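Integral membrane indolylacetylinositol arabinosyltransferase EmbB (Mycolicibacterium smegmatis MC2 155, PDB 7BVC) probably polymerises arabinose into the arabinan of mycobacterial arabinogalactan, as a membrane-embedded arabinosyltransferase, and is bound here by the drug ethambutol. Local coordinates at residues L79-P93 with R137-T151. Sequence-based numbering, arbitrary orientation.
Sequences LTATVPCSVVRDLPP and RDRVAGPDCQRIEIT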
loop_
_atom_site.group_PDB
_atom_site.type_symbol
_atom_site.label_atom_id
_atom_site.label_comp_id
_atom_site.label_asym_id
_atom_site.label_seq_id
_atom_site.Cartn_x
_atom_site.Cartn_y
_atom_site.Cartn_z
ATOM N N LEU B 79 23.638 -36.393 6.212
ATOM C CA LEU B 79 22.748 -37.547 6.170
ATOM C C LEU B 79 23.454 -38.659 5.415
ATOM O O LEU B 79 23.718 -38.525 4.218
ATOM C CB LEU B 79 21.414 -37.196 5.503
ATOM C CG LEU B 79 20.265 -38.204 5.588
ATOM C CD1 LEU B 79 18.940 -37.474 5.537
ATOM C CD2 LEU B 79 20.327 -39.235 4.475
ATOM N N THR B 80 23.752 -39.756 6.107
ATOM C CA THR B 80 24.423 -40.901 5.504
ATOM C C THR B 80 23.538 -42.124 5.676
ATOM O O THR B 80 23.212 -42.503 6.805
ATOM C CB THR B 80 25.796 -41.147 6.139
ATOM O OG1 THR B 80 25.628 -41.833 7.385
ATOM C CG2 THR B 80 26.518 -39.833 6.383
ATOM N N ALA B 81 23.158 -42.743 4.562
ATOM C CA ALA B 81 22.316 -43.929 4.574
ATOM C C ALA B 81 22.958 -45.009 3.720
ATOM O O ALA B 81 23.342 -44.749 2.575
ATOM C CB ALA B 81 20.909 -43.615 4.061
ATOM N N THR B 82 23.069 -46.216 4.274
ATOM C CA THR B 82 23.615 -47.369 3.564
ATOM C C THR B 82 22.579 -48.481 3.597
ATOM O O THR B 82 22.365 -49.105 4.641
ATOM C CB THR B 82 24.930 -47.843 4.185
ATOM O OG1 THR B 82 24.650 -48.671 5.320
ATOM C CG2 THR B 82 25.776 -46.660 4.624
ATOM N N VAL B 83 21.948 -48.731 2.460
ATOM C CA VAL B 83 20.887 -49.724 2.315
ATOM C C VAL B 83 21.443 -50.889 1.502
ATOM O O VAL B 83 21.868 -50.685 0.361
ATOM C CB VAL B 83 19.650 -49.122 1.634
ATOM C CG1 VAL B 83 18.558 -50.166 1.503
ATOM C CG2 VAL B 83 19.162 -47.907 2.407
ATOM N N PRO B 84 21.483 -52.106 2.040
ATOM C CA PRO B 84 21.962 -53.242 1.246
ATOM C C PRO B 84 21.045 -53.531 0.065
ATOM O O PRO B 84 19.858 -53.196 0.069
ATOM C CB PRO B 84 21.967 -54.402 2.250
ATOM C CG PRO B 84 21.059 -53.962 3.355
ATOM C CD PRO B 84 21.202 -52.482 3.434
ATOM N N CYS B 85 21.614 -54.168 -0.962
ATOM C CA CYS B 85 20.849 -54.534 -2.147
ATOM C C CYS B 85 20.113 -55.859 -1.979
ATOM O O CYS B 85 19.529 -56.351 -2.946
ATOM C CB CYS B 85 21.774 -54.575 -3.371
ATOM S SG CYS B 85 22.464 -52.947 -3.780
ATOM N N SER B 86 20.106 -56.425 -0.774
ATOM C CA SER B 86 19.370 -57.642 -0.460
ATOM C C SER B 86 17.973 -57.375 0.088
ATOM O O SER B 86 17.255 -58.332 0.398
ATOM C CB SER B 86 20.147 -58.492 0.551
ATOM O OG SER B 86 20.198 -57.854 1.819
ATOM N N VAL B 87 17.571 -56.108 0.220
ATOM C CA VAL B 87 16.219 -55.779 0.665
ATOM C C VAL B 87 15.291 -55.470 -0.499
ATOM O O VAL B 87 14.065 -55.442 -0.307
ATOM C CB VAL B 87 16.223 -54.598 1.661
ATOM C CG1 VAL B 87 17.139 -54.898 2.832
ATOM C CG2 VAL B 87 16.624 -53.314 0.971
ATOM N N VAL B 88 15.830 -55.235 -1.697
ATOM C CA VAL B 88 14.989 -55.036 -2.872
ATOM C C VAL B 88 14.247 -56.320 -3.226
ATOM O O VAL B 88 13.088 -56.282 -3.658
ATOM C CB VAL B 88 15.848 -54.523 -4.044
ATOM C CG1 VAL B 88 15.134 -54.711 -5.368
ATOM C CG2 VAL B 88 16.206 -53.059 -3.828
ATOM N N ARG B 89 14.885 -57.473 -3.030
ATOM C CA ARG B 89 14.294 -58.767 -3.342
ATOM C C ARG B 89 13.325 -59.253 -2.269
ATOM O O ARG B 89 12.919 -60.420 -2.303
ATOM C CB ARG B 89 15.396 -59.804 -3.563
ATOM C CG ARG B 89 16.176 -60.159 -2.307
ATOM C CD ARG B 89 17.353 -61.065 -2.627
ATOM N NE ARG B 89 18.472 -60.326 -3.206
ATOM C CZ ARG B 89 18.747 -60.283 -4.506
ATOM N NH1 ARG B 89 17.985 -60.941 -5.369
ATOM N NH2 ARG B 89 19.784 -59.584 -4.943
ATOM N N ASP B 90 12.946 -58.395 -1.325
ATOM C CA ASP B 90 11.958 -58.731 -0.311
ATOM C C ASP B 90 10.669 -57.937 -0.436
ATOM O O ASP B 90 9.618 -58.429 -0.019
ATOM C CB ASP B 90 12.538 -58.516 1.097
ATOM C CG ASP B 90 13.503 -59.611 1.500
ATOM O OD1 ASP B 90 13.652 -59.854 2.716
ATOM O OD2 ASP B 90 14.108 -60.232 0.602
ATOM N N LEU B 91 10.722 -56.726 -0.985
ATOM C CA LEU B 91 9.510 -55.967 -1.235
ATOM C C LEU B 91 8.632 -56.697 -2.250
ATOM O O LEU B 91 9.130 -57.488 -3.060
ATOM C CB LEU B 91 9.854 -54.572 -1.756
ATOM C CG LEU B 91 10.293 -53.529 -0.729
ATOM C CD1 LEU B 91 10.924 -52.338 -1.426
ATOM C CD2 LEU B 91 9.103 -53.090 0.102
ATOM N N PRO B 92 7.324 -56.457 -2.229
ATOM C CA PRO B 92 6.452 -57.011 -3.269
ATOM C C PRO B 92 6.836 -56.467 -4.632
ATOM O O PRO B 92 7.562 -55.465 -4.721
ATOM C CB PRO B 92 5.053 -56.534 -2.847
ATOM C CG PRO B 92 5.298 -55.360 -1.971
ATOM C CD PRO B 92 6.566 -55.673 -1.242
ATOM N N PRO B 93 6.386 -57.103 -5.716
ATOM C CA PRO B 93 6.718 -56.586 -7.056
ATOM C C PRO B 93 6.413 -55.107 -7.233
ATOM O O PRO B 93 7.198 -54.392 -7.870
ATOM C CB PRO B 93 5.860 -57.460 -7.980
ATOM C CG PRO B 93 5.723 -58.744 -7.240
ATOM C CD PRO B 93 5.642 -58.374 -5.784
ATOM N N ARG B 137 15.450 -52.100 -12.068
ATOM C CA ARG B 137 15.168 -52.881 -10.866
ATOM C C ARG B 137 15.949 -54.192 -10.844
ATOM O O ARG B 137 16.708 -54.463 -9.905
ATOM C CB ARG B 137 13.664 -53.144 -10.769
ATOM C CG ARG B 137 13.289 -54.289 -9.851
ATOM C CD ARG B 137 13.256 -53.837 -8.405
ATOM N NE ARG B 137 12.585 -54.806 -7.545
ATOM C CZ ARG B 137 11.268 -54.878 -7.390
ATOM N NH1 ARG B 137 10.475 -54.039 -8.043
ATOM N NH2 ARG B 137 10.746 -55.791 -6.584
ATOM N N ASP B 138 15.769 -55.027 -11.870
ATOM C CA ASP B 138 16.366 -56.357 -11.863
ATOM C C ASP B 138 17.887 -56.333 -11.931
ATOM O O ASP B 138 18.514 -57.371 -11.695
ATOM C CB ASP B 138 15.800 -57.197 -13.013
ATOM C CG ASP B 138 15.832 -56.472 -14.344
ATOM O OD1 ASP B 138 16.887 -55.908 -14.701
ATOM O OD2 ASP B 138 14.796 -56.469 -15.039
ATOM N N ARG B 139 18.496 -55.188 -12.248
ATOM C CA ARG B 139 19.951 -55.099 -12.187
ATOM C C ARG B 139 20.434 -55.055 -10.743
ATOM O O ARG B 139 21.395 -55.746 -10.383
ATOM C CB ARG B 139 20.436 -53.873 -12.959
ATOM C CG ARG B 139 21.932 -53.847 -13.195
ATOM C CD ARG B 139 22.259 -53.258 -14.554
ATOM N NE ARG B 139 21.716 -51.912 -14.703
ATOM C CZ ARG B 139 22.445 -50.802 -14.650
ATOM N NH1 ARG B 139 23.753 -50.877 -14.453
ATOM N NH2 ARG B 139 21.866 -49.619 -14.795
ATOM N N VAL B 140 19.782 -54.249 -9.901
ATOM C CA VAL B 140 20.061 -54.292 -8.469
ATOM C C VAL B 140 19.646 -55.638 -7.895
ATOM O O VAL B 140 20.324 -56.195 -7.021
ATOM C CB VAL B 140 19.354 -53.129 -7.747
ATOM C CG1 VAL B 140 19.539 -53.243 -6.245
ATOM C CG2 VAL B 140 19.886 -51.802 -8.239
ATOM N N ALA B 141 18.530 -56.186 -8.381
ATOM C CA ALA B 141 18.103 -57.510 -7.944
ATOM C C ALA B 141 19.079 -58.602 -8.366
ATOM O O ALA B 141 19.029 -59.706 -7.815
ATOM C CB ALA B 141 16.706 -57.818 -8.483
ATOM N N GLY B 142 19.960 -58.320 -9.324
ATOM C CA GLY B 142 20.957 -59.271 -9.757
ATOM C C GLY B 142 21.981 -59.555 -8.677
ATOM O O GLY B 142 22.126 -58.799 -7.711
ATOM N N PRO B 143 22.713 -60.664 -8.817
ATOM C CA PRO B 143 23.668 -61.055 -7.772
ATOM C C PRO B 143 25.027 -60.380 -7.898
ATOM O O PRO B 143 26.067 -61.041 -7.804
ATOM C CB PRO B 143 23.777 -62.572 -7.963
ATOM C CG PRO B 143 23.544 -62.773 -9.421
ATOM C CD PRO B 143 22.610 -61.677 -9.882
ATOM N N ASP B 144 25.029 -59.065 -8.109
ATOM C CA ASP B 144 26.260 -58.287 -8.137
ATOM C C ASP B 144 26.214 -57.017 -7.302
ATOM O O ASP B 144 27.279 -56.437 -7.049
ATOM C CB ASP B 144 26.648 -57.925 -9.581
ATOM C CG ASP B 144 25.566 -57.140 -10.306
ATOM O OD1 ASP B 144 24.651 -56.599 -9.652
ATOM O OD2 ASP B 144 25.638 -57.059 -11.551
ATOM N N CYS B 145 25.039 -56.607 -6.838
ATOM C CA CYS B 145 24.934 -55.403 -6.013
ATOM C C CYS B 145 25.328 -55.687 -4.561
ATOM O O CYS B 145 25.003 -56.744 -4.021
ATOM C CB CYS B 145 23.514 -54.836 -6.073
ATOM S SG CYS B 145 23.434 -53.057 -6.388
ATOM N N GLN B 146 26.029 -54.744 -3.933
ATOM C CA GLN B 146 26.458 -54.909 -2.551
ATOM C C GLN B 146 25.741 -53.960 -1.605
ATOM O O GLN B 146 25.192 -54.404 -0.592
ATOM C CB GLN B 146 27.980 -54.714 -2.437
ATOM C CG GLN B 146 28.809 -55.770 -3.147
ATOM C CD GLN B 146 30.292 -55.627 -2.864
ATOM O OE1 GLN B 146 31.004 -54.914 -3.570
ATOM N NE2 GLN B 146 30.761 -56.302 -1.822
ATOM N N ARG B 147 25.717 -52.664 -1.915
ATOM C CA ARG B 147 25.121 -51.663 -1.044
ATOM C C ARG B 147 24.570 -50.533 -1.901
ATOM O O ARG B 147 24.676 -50.548 -3.130
ATOM C CB ARG B 147 26.143 -51.120 -0.037
ATOM C CG ARG B 147 26.579 -52.096 1.039
ATOM C CD ARG B 147 27.762 -51.547 1.814
ATOM N NE ARG B 147 29.030 -51.938 1.207
ATOM C CZ ARG B 147 29.938 -51.081 0.755
ATOM N NH1 ARG B 147 31.063 -51.527 0.215
ATOM N NH2 ARG B 147 29.722 -49.776 0.842
ATOM N N ILE B 148 23.967 -49.553 -1.232
ATOM C CA ILE B 148 23.550 -48.288 -1.829
ATOM C C ILE B 148 23.798 -47.209 -0.785
ATOM O O ILE B 148 23.247 -47.279 0.319
ATOM C CB ILE B 148 22.070 -48.287 -2.251
ATOM C CG1 ILE B 148 21.802 -49.335 -3.330
ATOM C CG2 ILE B 148 21.664 -46.913 -2.745
ATOM C CD1 ILE B 148 20.339 -49.541 -3.632
ATOM N N GLU B 149 24.617 -46.219 -1.125
ATOM C CA GLU B 149 25.075 -45.217 -0.167
ATOM C C GLU B 149 24.649 -43.834 -0.636
ATOM O O GLU B 149 25.070 -43.383 -1.702
ATOM C CB GLU B 149 26.590 -45.301 0.015
ATOM C CG GLU B 149 27.025 -46.568 0.737
ATOM C CD GLU B 149 28.526 -46.712 0.827
ATOM O OE1 GLU B 149 29.239 -45.959 0.131
ATOM O OE2 GLU B 149 28.994 -47.578 1.595
ATOM N N ILE B 150 23.858 -43.147 0.182
ATOM C CA ILE B 150 23.032 -42.034 -0.282
ATOM C C ILE B 150 23.484 -40.721 0.346
ATOM O O ILE B 150 22.656 -39.905 0.768
ATOM C CB ILE B 150 21.544 -42.313 -0.010
ATOM C CG1 ILE B 150 21.233 -43.782 -0.288
ATOM C CG2 ILE B 150 20.663 -41.467 -0.912
ATOM C CD1 ILE B 150 19.805 -44.168 -0.008
ATOM N N THR B 151 24.800 -40.527 0.445
ATOM C CA THR B 151 25.368 -39.443 1.243
ATOM C C THR B 151 24.824 -38.082 0.815
ATOM O O THR B 151 24.584 -37.837 -0.369
ATOM C CB THR B 151 26.898 -39.459 1.122
ATOM O OG1 THR B 151 27.393 -40.743 1.520
ATOM C CG2 THR B 151 27.524 -38.402 2.012
#
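Cys85 turns its SG anti to its own carbonyl carbon (chi1 -65°), toward Cys145, while Arg89 bends its chain about the CG-CD bond (chi3 77°) and brings its guanidinium to the carbonyl of Ala141. The two cysteines form the disulfide that ties the turn after strand 80-84 to the loop before strand 147-149; the modelled SG atoms of Cys85 and Cys145 lie 2.8 Å apart, longer than a normal disulfide bond, so its detailed geometry is uncertain. Around this link, Cys85 SG rests against apolar branches, with Val140 CG1 at 3.8 Å and Ile148 CG1 at 3.7 Å.

Arg89 holds Ala141 O end-on: NH1 meets a lone pair at 2.9 Å, whereas NH2, 3.0 Å from the same Ala141 O, comes from above the carbonyl plane. A long, two-pronged donor suits this place, because it spans from an exposed loop to the backbone around Ala141. Next to it in sequence, Val88 sets CG2 against Val140, the two side chains crossing at about a right angle, and its CG1 passes Arg137 at CD and NE, where the chain meets the guanidinium.

Farther along, the strands run antiparallel, their axes at 161°. Ile150 N donates to Ala81 O and Val83 N to Ile148 O, both at 2.9 Å. Between these bonds Thr82 and Glu149 form a non-hydrogen-bonded pair, lying side by side with Thr82 CG2 against Glu149 CG; such part-polar chains suit a partly exposed face. The compact or branched Ala81, Val83 and Ile150 pack instead on Phe99 of strand 97-100. Strand 80-84 is central in its three-stranded sheet, flanked also by strand 205-207, and this packing of one antiparallel sheet on another is consistent with the beta sandwich of a concanavalin-like domain.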